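Long-range contacts in Cys-Gly metallodipeptidase DUG1 (PDB 4G1P), which hydrolyses the Cys-Gly dipeptide with high specificity and is the catalytic component of the complex that degrades glutathione in yeast: residues A[7-12]-A[464-469]; A[399-404]-A[469-474]. One frame throughout, in Å; residues are numbered along the deposited sequence.

Contact 1 of 2, residues A[7-12]-A[464-469]; sequences SVFQKI and GMKTMA
Lys466 sets its CB over one face of the Phe9 ring, displaced toward the rim, 3.9 Å from the centroid and 20° off the normal, a CH-pi contact. Ala469 comes to the edge of the same ring, its CB 4.2 Å from Phe9 CE1. Beyond CB, the extended lysine chain crosses both Phe9 and Ile12 at a slant: Lys466 CG is 3.8 Å from Phe9 CD1 and 3.7 Å from Ile12 CD1. A long side chain suits this boundary position, since its methylenes pack in the interface while NZ reaches a salt bridge with Asp13, one turn beyond Phe9.

Further in, the branched chains of Val8 and Ile12 fill the space beside small Ala469, Val8 CG1 standing 4.1 Å from Ala469 CB. Ile12 also sets CG2 4.2 Å from Met465 CB. With CG anti to its carbonyl carbon (chi1 -75°), Phe9 brings its ring across to the lysine and on to Leu408 of helix 397-410. Replacing the ring with an alanine methyl is likely to leave the lysine methylenes without their aromatic partner and to open a gap beside Ala469.

Ile12 and Met465 both rest on helix 135-154. The two segments run nearly antiparallel, at 153° with axes 9.9 Å apart, joining the first helix of the chain to the last in the helical layer of the alpha/beta catalytic domain of an M20 peptidase.

Contact 2 of 2, residues A[399-404]-A[469-474]; sequences FTAAKK and AAYLQY
The Tyr474 ring receives Ala401 O at its edge, in plane, with ring atom CD2 3.7 Å from that oxygen; the slightly positive rim of an aromatic ring probably tolerates a carbonyl well. Tyr471 likewise turns an edge to the backbone of helix 397-410, its CD1 lying 4.0 Å from Ala402 N. Neither approach is a hydrogen bond. Together they belong to a close helix-helix packing in the alpha/beta catalytic domain, where helix 397-410 meets helix 458-477; the axes of segments 399-404 and 469-474 come within 7.9 Å, at 135°.

Alanines make that short distance possible. Ala401 points its methyl group toward the other helix, in between the two tyrosines, which stand one turn apart: its CB is 4.0 Å from Tyr474 CB and 4.1 Å from Tyr471 CD1. Ala402 is turned more to the flank, and its CB touches the same Tyr471 CD1. Having no side chain beyond CB, both alanines let the backbones come close to the rings.

The tyrosines suit different depths. Tyr471 is buried, and its phenol oxygen finds a hydrogen-bonding partner in Gln398 OE1, at the start of helix 397-410; its ring also rests on Leu438, as does Ala402, so this flank of the interface sits against strand 437-439 at the edge of the central sheet. Tyr474 is partly exposed and packs on Leu408 and on Ser2 near the N-terminus. Its chi1 of -72° sets the ring beside its own backbone N, and there it meets Lys404. That lysine contributes mainly its first methylene, then leads its extended chain and charge away from the interface: Lys404 CB lies obliquely to the ring, 3.7 Å from Tyr474 CE2.

In the fold
Both contacts use helix 458-477, which packs against helix 5-14 in contact 1 and helix 397-410 in contact 2. They share Ala469, though it works only in contact 1, and they meet where Phe9 CZ lies 4.1 Å from Ala470 CB. Each is mostly buried but ends at the surface with a lysine: Lys466 is tied down by a salt bridge, whereas Lys404 lends its base and sends its charge outward. Contact 1, with wider helix spacing, relies on longer side chains and uses an aromatic face; contact 2 uses alanines to bring backbone atoms up to tyrosine edges, and backs onto the sheet. Both lie away from the zinc sites.

Contact 1 of 2, residues A[7-12]-A[464-469]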
loop_
_atom_site.group_PDB
_atom_site.type_symbol
_atom_site.label_atom_id
_atom_site.label_comp_id
_atom_site.label_asym_id
_atom_site.label_seq_id
_atom_site.Cartn_x
_atom_site.Cartn_y
_atom_site.Cartn_z
ATOM N N SER A 7 4.384 -28.593 -43.811
ATOM C CA SER A 7 4.977 -27.419 -44.434
ATOM C C SER A 7 4.854 -26.242 -43.480
ATOM O O SER A 7 5.830 -25.559 -43.187
ATOM C CB SER A 7 4.264 -27.098 -45.746
ATOM O OG SER A 7 4.975 -27.610 -46.856
ATOM N N VAL A 8 3.635 -26.021 -43.000
ATOM C CA VAL A 8 3.352 -24.972 -42.026
ATOM C C VAL A 8 4.132 -25.181 -40.720
ATOM O O VAL A 8 4.719 -24.245 -40.189
ATOM C CB VAL A 8 1.826 -24.842 -41.752
ATOM C CG1 VAL A 8 1.535 -23.647 -40.854
ATOM C CG2 VAL A 8 1.076 -24.667 -43.044
ATOM N N PHE A 9 4.160 -26.410 -40.222
ATOM C CA PHE A 9 4.925 -26.705 -39.015
ATOM C C PHE A 9 6.418 -26.398 -39.179
ATOM O O PHE A 9 7.078 -25.950 -38.239
ATOM C CB PHE A 9 4.744 -28.163 -38.598
ATOM C CG PHE A 9 3.421 -28.451 -37.980
ATOM C CD1 PHE A 9 2.430 -27.478 -37.935
ATOM C CD2 PHE A 9 3.170 -29.679 -37.416
ATOM C CE1 PHE A 9 1.197 -27.738 -37.359
ATOM C CE2 PHE A 9 1.949 -29.940 -36.829
ATOM C CZ PHE A 9 0.958 -28.970 -36.804
ATOM N N GLN A 10 6.944 -26.641 -40.373
ATOM C CA GLN A 10 8.343 -26.386 -40.655
ATOM C C GLN A 10 8.643 -24.892 -40.715
ATOM O O GLN A 10 9.699 -24.426 -40.258
ATOM C CB GLN A 10 8.739 -27.039 -41.966
ATOM C CG GLN A 10 8.941 -28.525 -41.867
ATOM C CD GLN A 10 9.225 -29.139 -43.224
ATOM O OE1 GLN A 10 9.428 -28.416 -44.205
ATOM N NE2 GLN A 10 9.255 -30.476 -43.288
ATOM N N LYS A 11 7.722 -24.139 -41.294
ATOM C CA LYS A 11 7.943 -22.714 -41.406
ATOM C C LYS A 11 7.844 -22.071 -40.035
ATOM O O LYS A 11 8.473 -21.057 -39.775
ATOM C CB LYS A 11 6.964 -22.084 -42.388
ATOM C CG LYS A 11 7.446 -22.169 -43.825
ATOM C CD LYS A 11 8.874 -21.661 -43.954
ATOM C CE LYS A 11 9.519 -22.096 -45.269
ATOM N NZ LYS A 11 10.769 -21.327 -45.555
ATOM N N ILE A 12 7.057 -22.680 -39.153
ATOM C CA ILE A 12 6.895 -22.156 -37.809
ATOM C C ILE A 12 8.220 -22.256 -37.057
ATOM O O ILE A 12 8.593 -21.353 -36.309
ATOM C CB ILE A 12 5.781 -22.885 -37.053
ATOM C CG1 ILE A 12 4.417 -22.420 -37.561
ATOM C CG2 ILE A 12 5.901 -22.641 -35.563
ATOM C CD1 ILE A 12 3.237 -23.135 -36.926
ATOM N N GLY A 464 2.137 -24.392 -29.225
ATOM C CA GLY A 464 0.850 -23.728 -29.267
ATOM C C GLY A 464 0.557 -23.141 -30.634
ATOM O O GLY A 464 -0.599 -23.072 -31.063
ATOM N N MET A 465 1.605 -22.704 -31.323
ATOM C CA MET A 465 1.423 -22.116 -32.643
ATOM C C MET A 465 1.033 -23.189 -33.640
ATOM O O MET A 465 0.080 -23.028 -34.415
ATOM C CB MET A 465 2.692 -21.409 -33.102
ATOM C CG MET A 465 2.772 -19.958 -32.649
ATOM S SD MET A 465 4.245 -19.104 -33.256
ATOM C CE MET A 465 5.516 -19.862 -32.238
ATOM N N LYS A 466 1.780 -24.289 -33.607
ATOM C CA LYS A 466 1.504 -25.431 -34.449
ATOM C C LYS A 466 0.125 -25.966 -34.111
ATOM O O LYS A 466 -0.602 -26.389 -35.004
ATOM C CB LYS A 466 2.576 -26.501 -34.256
ATOM C CG LYS A 466 3.960 -26.047 -34.710
ATOM C CD LYS A 466 5.037 -27.065 -34.386
ATOM C CE LYS A 466 6.364 -26.718 -35.060
ATOM N NZ LYS A 466 7.418 -27.740 -34.822
ATOM N N THR A 467 -0.253 -25.922 -32.835
ATOM C CA THR A 467 -1.580 -26.393 -32.456
ATOM C C THR A 467 -2.665 -25.455 -32.992
ATOM O O THR A 467 -3.723 -25.896 -33.459
ATOM C CB THR A 467 -1.729 -26.599 -30.930
ATOM O OG1 THR A 467 -0.848 -27.639 -30.501
ATOM C CG2 THR A 467 -3.155 -27.008 -30.570
ATOM N N MET A 468 -2.394 -24.162 -32.950
ATOM C CA MET A 468 -3.314 -23.204 -33.533
ATOM C C MET A 468 -3.438 -23.433 -35.044
ATOM O O MET A 468 -4.526 -23.329 -35.616
ATOM C CB MET A 468 -2.844 -21.772 -33.263
ATOM C CG MET A 468 -2.922 -21.300 -31.823
ATOM S SD MET A 468 -2.139 -19.669 -31.744
ATOM C CE MET A 468 -2.706 -19.004 -30.173
ATOM N N ALA A 469 -2.325 -23.732 -35.698
ATOM C CA ALA A 469 -2.358 -23.965 -37.136
ATOM C C ALA A 469 -3.197 -25.197 -37.500
ATOM O O ALA A 469 -4.019 -25.161 -38.413
ATOM C CB ALA A 469 -0.948 -24.110 -37.671
#

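Contact 2 of 2, residues A[399-404]-A[469-474]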
loop_
_atom_site.group_PDB
_atom_site.type_symbol
_atom_site.label_atom_id
_atom_site.label_comp_id
_atom_site.label_asym_id
_atom_site.label_seq_id
_atom_site.Cartn_x
_atom_site.Cartn_y
_atom_site.Cartn_z
ATOM N N PHE A 399 -13.898 -28.080 -30.442
ATOM C CA PHE A 399 -13.120 -28.906 -29.522
ATOM C C PHE A 399 -12.592 -30.169 -30.208
ATOM O O PHE A 399 -11.483 -30.613 -29.947
ATOM C CB PHE A 399 -13.941 -29.257 -28.270
ATOM C CG PHE A 399 -14.021 -28.144 -27.256
ATOM C CD1 PHE A 399 -12.998 -27.942 -26.346
ATOM C CD2 PHE A 399 -15.119 -27.310 -27.205
ATOM C CE1 PHE A 399 -13.058 -26.912 -25.405
ATOM C CE2 PHE A 399 -15.201 -26.289 -26.263
ATOM C CZ PHE A 399 -14.159 -26.088 -25.363
ATOM N N THR A 400 -13.389 -30.739 -31.099
ATOM C CA THR A 400 -12.943 -31.896 -31.853
ATOM C C THR A 400 -11.757 -31.525 -32.718
ATOM O O THR A 400 -10.715 -32.176 -32.679
ATOM C CB THR A 400 -14.060 -32.426 -32.737
ATOM O OG1 THR A 400 -15.216 -32.675 -31.928
ATOM C CG2 THR A 400 -13.623 -33.697 -33.413
ATOM N N ALA A 401 -11.921 -30.458 -33.486
ATOM C CA ALA A 401 -10.830 -29.912 -34.287
ATOM C C ALA A 401 -9.596 -29.639 -33.421
ATOM O O ALA A 401 -8.482 -30.048 -33.769
ATOM C CB ALA A 401 -11.274 -28.643 -35.004
ATOM N N ALA A 402 -9.807 -28.963 -32.290
ATOM C CA ALA A 402 -8.710 -28.602 -31.394
ATOM C C ALA A 402 -8.101 -29.839 -30.766
ATOM O O ALA A 402 -6.889 -29.907 -30.579
ATOM C CB ALA A 402 -9.172 -27.621 -30.312
ATOM N N LYS A 403 -8.940 -30.821 -30.449
ATOM C CA LYS A 403 -8.448 -32.066 -29.857
ATOM C C LYS A 403 -7.488 -32.785 -30.804
ATOM O O LYS A 403 -6.396 -33.180 -30.402
ATOM C CB LYS A 403 -9.605 -32.986 -29.461
ATOM C CG LYS A 403 -9.165 -34.282 -28.843
ATOM C CD LYS A 403 -10.324 -35.245 -28.667
ATOM C CE LYS A 403 -9.849 -36.519 -27.967
ATOM N NZ LYS A 403 -10.793 -37.666 -28.112
ATOM N N LYS A 404 -7.890 -32.942 -32.064
ATOM C CA LYS A 404 -7.023 -33.596 -33.053
ATOM C C LYS A 404 -5.740 -32.791 -33.276
ATOM O O LYS A 404 -4.650 -33.355 -33.400
ATOM C CB LYS A 404 -7.746 -33.821 -34.387
ATOM C CG LYS A 404 -9.062 -34.576 -34.265
ATOM C CD LYS A 404 -9.713 -34.813 -35.633
ATOM C CE LYS A 404 -11.133 -35.376 -35.484
ATOM N NZ LYS A 404 -11.769 -35.716 -36.795
ATOM N N ALA A 469 -2.325 -23.732 -35.698
ATOM C CA ALA A 469 -2.358 -23.965 -37.136
ATOM C C ALA A 469 -3.197 -25.197 -37.500
ATOM O O ALA A 469 -4.019 -25.161 -38.413
ATOM C CB ALA A 469 -0.948 -24.110 -37.671
ATOM N N ALA A 470 -2.994 -26.295 -36.786
ATOM C CA ALA A 470 -3.709 -27.513 -37.128
ATOM C C ALA A 470 -5.184 -27.358 -36.797
ATOM O O ALA A 470 -6.053 -27.820 -37.543
ATOM C CB ALA A 470 -3.121 -28.710 -36.420
ATOM N N TYR A 471 -5.459 -26.687 -35.686
ATOM C CA TYR A 471 -6.838 -26.425 -35.298
ATOM C C TYR A 471 -7.610 -25.651 -36.369
ATOM O O TYR A 471 -8.712 -26.048 -36.730
ATOM C CB TYR A 471 -6.913 -25.719 -33.940
ATOM C CG TYR A 471 -8.071 -24.785 -33.847
ATOM C CD1 TYR A 471 -9.348 -25.258 -33.615
ATOM C CD2 TYR A 471 -7.897 -23.423 -34.015
ATOM C CE1 TYR A 471 -10.416 -24.396 -33.547
ATOM C CE2 TYR A 471 -8.951 -22.562 -33.949
ATOM C CZ TYR A 471 -10.207 -23.051 -33.710
ATOM O OH TYR A 471 -11.263 -22.186 -33.644
ATOM N N LEU A 472 -7.048 -24.565 -36.888
ATOM C CA LEU A 472 -7.717 -23.851 -37.977
ATOM C C LEU A 472 -7.907 -24.764 -39.199
ATOM O O LEU A 472 -8.941 -24.740 -39.857
ATOM C CB LEU A 472 -6.962 -22.572 -38.370
ATOM C CG LEU A 472 -6.903 -21.438 -37.334
ATOM C CD1 LEU A 472 -5.958 -20.336 -37.771
ATOM C CD2 LEU A 472 -8.278 -20.855 -37.076
ATOM N N GLN A 473 -6.901 -25.574 -39.489
ATOM C CA GLN A 473 -6.963 -26.462 -40.623
ATOM C C GLN A 473 -8.063 -27.503 -40.440
ATOM O O GLN A 473 -8.911 -27.691 -41.325
ATOM C CB GLN A 473 -5.615 -27.150 -40.832
ATOM C CG GLN A 473 -5.605 -28.108 -42.012
ATOM C CD GLN A 473 -5.966 -27.422 -43.319
ATOM O OE1 GLN A 473 -5.365 -26.419 -43.692
ATOM N NE2 GLN A 473 -6.953 -27.958 -44.014
ATOM N N TYR A 474 -8.056 -28.177 -39.295
ATOM C CA TYR A 474 -9.027 -29.233 -39.060
ATOM C C TYR A 474 -10.439 -28.684 -38.977
ATOM O O TYR A 474 -11.379 -29.280 -39.515
ATOM C CB TYR A 474 -8.710 -30.012 -37.799
ATOM C CG TYR A 474 -7.514 -30.906 -37.929
ATOM C CD1 TYR A 474 -7.105 -31.380 -39.171
ATOM C CD2 TYR A 474 -6.779 -31.268 -36.811
ATOM C CE1 TYR A 474 -5.987 -32.206 -39.288
ATOM C CE2 TYR A 474 -5.672 -32.084 -36.913
ATOM C CZ TYR A 474 -5.279 -32.552 -38.147
ATOM O OH TYR A 474 -4.166 -33.359 -38.225
#